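Local coordinates for protein methylmalonyl-CoA carboxyltransferase 5S subunit (Propionibacterium freudenreichii subsp. shermanii, PDB 1RQB) that transfers a carboxyl group from the biotin of the 1.3S subunit to pyruvate, forming oxaloacetate, as the cobalt-dependent 5S component of transcarboxylase, at residues 65-70 with 99-104. Sequence-based numbering, arbitrary orientation.
Sequences ECWGGA and LQMLLR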
ATOM      1  N   GLU A  65      12.278  -5.338  16.389  1.00  8.10           N
ATOM      2  CA  GLU A  65      13.525  -5.586  15.652  1.00 11.25           C
ATOM      3  C   GLU A  65      14.318  -4.277  15.682  1.00 15.71           C
ATOM      4  O   GLU A  65      13.814  -3.240  15.256  1.00 16.10           O
ATOM      5  CB  GLU A  65      13.218  -6.021  14.211  1.00 15.15           C
ATOM      6  CG  GLU A  65      14.449  -6.583  13.496  1.00 18.53           C
ATOM      7  CD  GLU A  65      14.260  -6.707  11.997  1.00 22.36           C
ATOM      8  OE1 GLU A  65      14.394  -7.831  11.470  1.00 21.50           O
ATOM      9  OE2 GLU A  65      13.986  -5.673  11.352  1.00 19.51           O
ATOM     10  N   CYS A  66      15.547  -4.306  16.189  1.00 10.34           N
ATOM     11  CA  CYS A  66      16.275  -3.034  16.297  1.00 12.01           C
ATOM     12  C   CYS A  66      17.777  -3.197  16.063  1.00 13.66           C
ATOM     13  O   CYS A  66      18.539  -2.264  16.313  1.00 16.03           O
ATOM     14  CB  CYS A  66      16.059  -2.450  17.692  1.00 17.28           C
ATOM     15  SG  CYS A  66      16.609  -3.581  18.992  1.00 21.97           S
ATOM     16  N   TRP A  67      18.221  -4.345  15.566  1.00 12.08           N
ATOM     17  CA  TRP A  67      19.670  -4.500  15.380  1.00 14.44           C
ATOM     18  C   TRP A  67      19.953  -5.554  14.310  1.00 16.17           C
ATOM     19  O   TRP A  67      19.068  -6.302  13.896  1.00 12.35           O
ATOM     20  CB  TRP A  67      20.315  -4.903  16.720  1.00 14.44           C
ATOM     21  CG  TRP A  67      21.711  -4.340  16.936  1.00 15.55           C
ATOM     22  CD1 TRP A  67      22.066  -3.021  16.944  1.00 12.90           C
ATOM     23  CD2 TRP A  67      22.913  -5.082  17.208  1.00 13.79           C
ATOM     24  NE1 TRP A  67      23.414  -2.892  17.209  1.00 14.33           N
ATOM     25  CE2 TRP A  67      23.957  -4.140  17.376  1.00 14.53           C
ATOM     26  CE3 TRP A  67      23.207  -6.452  17.323  1.00 13.89           C
ATOM     27  CZ2 TRP A  67      25.277  -4.523  17.660  1.00 13.82           C
ATOM     28  CZ3 TRP A  67      24.523  -6.837  17.602  1.00 15.33           C
ATOM     29  CH2 TRP A  67      25.541  -5.869  17.770  1.00 14.69           C
ATOM     30  N   GLY A  68      21.199  -5.592  13.855  1.00 16.71           N
ATOM     31  CA  GLY A  68      21.562  -6.563  12.847  1.00 15.95           C
ATOM     32  C   GLY A  68      21.217  -6.080  11.459  1.00 17.59           C
ATOM     33  O   GLY A  68      20.945  -4.899  11.248  1.00 14.77           O
ATOM     34  N   GLY A  69      21.207  -7.003  10.506  1.00 15.71           N
ATOM     35  CA  GLY A  69      20.928  -6.614   9.139  1.00 16.08           C
ATOM     36  C   GLY A  69      22.054  -5.686   8.711  1.00 17.25           C
ATOM     37  O   GLY A  69      23.198  -5.864   9.125  1.00 17.88           O
ATOM     38  N   ALA A  70      21.724  -4.668   7.926  1.00 14.97           N
ATOM     39  CA  ALA A  70      22.727  -3.723   7.412  1.00 14.22           C
ATOM     40  C   ALA A  70      22.962  -2.564   8.384  1.00 15.74           C
ATOM     41  O   ALA A  70      23.755  -1.671   8.088  1.00 12.45           O
ATOM     42  CB  ALA A  70      22.259  -3.168   6.059  1.00 15.71           C
ATOM     43  N   LEU A  99      14.025  -7.629  22.492  1.00 11.86           N
ATOM     44  CA  LEU A  99      14.756  -7.028  21.368  1.00 12.24           C
ATOM     45  C   LEU A  99      15.095  -8.140  20.375  1.00 16.16           C
ATOM     46  O   LEU A  99      15.417  -9.259  20.773  1.00 13.23           O
ATOM     47  CB  LEU A  99      16.033  -6.343  21.853  1.00 14.59           C
ATOM     48  CG  LEU A  99      15.827  -5.266  22.926  1.00 20.17           C
ATOM     49  CD1 LEU A  99      17.133  -4.486  23.120  1.00 19.22           C
ATOM     50  CD2 LEU A  99      14.712  -4.326  22.518  1.00 17.79           C
ATOM     51  N   GLN A 100      15.016  -7.826  19.085  1.00 11.82           N
ATOM     52  CA  GLN A 100      15.274  -8.845  18.058  1.00 10.69           C
ATOM     53  C   GLN A 100      16.266  -8.310  17.025  1.00 12.20           C
ATOM     54  O   GLN A 100      16.287  -7.116  16.731  1.00 12.43           O
ATOM     55  CB  GLN A 100      13.944  -9.195  17.386  1.00 11.67           C
ATOM     56  CG  GLN A 100      14.014 -10.276  16.334  1.00 10.67           C
ATOM     57  CD  GLN A 100      12.624 -10.763  15.933  1.00 16.19           C
ATOM     58  OE1 GLN A 100      11.771 -10.993  16.788  1.00 13.33           O
ATOM     59  NE2 GLN A 100      12.403 -10.934  14.633  1.00 16.84           N
HETATM   60  N   MSE A 101      17.098  -9.207  16.495  1.00  8.73           N
HETATM   61  CA  MSE A 101      18.064  -8.825  15.455  1.00 12.27           C
HETATM   62  C   MSE A 101      18.020  -9.869  14.338  1.00 13.66           C
HETATM   63  O   MSE A 101      17.508 -10.972  14.523  1.00 12.34           O
HETATM   64  CB  MSE A 101      19.501  -8.783  15.992  1.00 14.98           C
HETATM   65  CG  MSE A 101      20.100 -10.157  16.333  1.00 15.75           C
HETATM   66 SE   MSE A 101      22.046 -10.106  16.675  1.00 23.66          SE
HETATM   67  CE  MSE A 101      22.601  -9.275  15.012  1.00 12.41           C
ATOM     68  N   LEU A 102      18.553  -9.484  13.184  1.00  9.15           N
ATOM     69  CA  LEU A 102      18.679 -10.370  12.019  1.00 11.74           C
ATOM     70  C   LEU A 102      20.171 -10.683  11.899  1.00 12.49           C
ATOM     71  O   LEU A 102      20.991  -9.767  11.846  1.00 12.95           O
ATOM     72  CB  LEU A 102      18.198  -9.663  10.742  1.00  9.57           C
ATOM     73  CG  LEU A 102      18.308 -10.525   9.475  1.00 11.27           C
ATOM     74  CD1 LEU A 102      17.301 -11.670   9.555  1.00 11.74           C
ATOM     75  CD2 LEU A 102      18.058  -9.684   8.215  1.00  9.38           C
ATOM     76  N   LEU A 103      20.517 -11.970  11.880  1.00 11.25           N
ATOM     77  CA  LEU A 103      21.921 -12.402  11.828  1.00 12.32           C
ATOM     78  C   LEU A 103      22.082 -13.425  10.702  1.00 11.98           C
ATOM     79  O   LEU A 103      21.392 -14.443  10.694  1.00 11.90           O
ATOM     80  CB  LEU A 103      22.292 -13.040  13.168  1.00 13.54           C
ATOM     81  CG  LEU A 103      23.744 -13.479  13.346  1.00 15.94           C
ATOM     82  CD1 LEU A 103      24.657 -12.243  13.330  1.00 18.95           C
ATOM     83  CD2 LEU A 103      23.878 -14.232  14.656  1.00 17.81           C
ATOM     84  N   ARG A 104      23.014 -13.187   9.779  1.00 11.85           N
ATOM     85  CA  ARG A 104      23.156 -14.087   8.627  1.00 12.60           C
ATOM     86  C   ARG A 104      24.074 -15.277   8.923  1.00 14.15           C
ATOM     87  O   ARG A 104      25.103 -15.475   8.281  1.00 13.81           O
ATOM     88  CB  ARG A 104      23.620 -13.292   7.395  1.00 17.02           C
ATOM     89  CG  ARG A 104      23.549 -14.096   6.079  1.00 17.71           C
ATOM     90  CD  ARG A 104      23.678 -13.202   4.843  1.00 22.55           C
ATOM     91  NE  ARG A 104      24.958 -12.508   4.727  1.00 25.50           N
ATOM     92  CZ  ARG A 104      25.928 -12.881   3.895  1.00 27.51           C
ATOM     93  NH1 ARG A 104      25.760 -13.942   3.115  1.00 29.25           N
ATOM     94  NH2 ARG A 104      27.054 -12.188   3.825  1.00 28.61           N
TER
HETATM   95  O   HOH W   1      14.719 -10.107  12.842  1.00 16.96           O
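Two neighbouring parallel strands of the TIM barrel, 63-68 and 99-103, pair here through a beta bulge: Glu65 lies beside Gln100, but two residues on Trp67 pairs with Met101, one residue further, so strand 63-68 carries the extra residue, Cys66. The carbonyl O of Gln100 accepts the N-H of Cys66 at 3.0 Å, nearly straight at 161°. Beyond the bulge Leu102 N gives Trp67 O a weak bond, and Gly69 N reaches Leu102 O at 3.1 Å. Gly68, at positive phi (84°), brings its CA to 3.4 Å from Leu102 O, a CA-H...O contact. On the barrel-interior face, one water donates to Glu65 OE1 (2.7 Å) and accepts from Gln100 NE2 (3.0 Å), while Gln100 OE1 is bonded to Ser63 OG. Glu65 OE2 forms a salt bridge with Arg33 NE and takes the backbone N-H of Asp34, so this carboxylate probably helps position Arg33, a substrate-binding residue, and the cobalt ligand Asp34. On the other face, toward helices 83-93 and 116-128, the Trp67 and selenomethionine Met101 side chains run side by side, a Met-aromatic contact with SE in the plane of the indole at its edge, 5.2 Å from the six-membered ring's centroid. A bend at chi3 (-55°) brings the terminal methyl CE of Met101 within 3.7 Å of Trp67 CE3 and 3.6 Å of Gly68 CA.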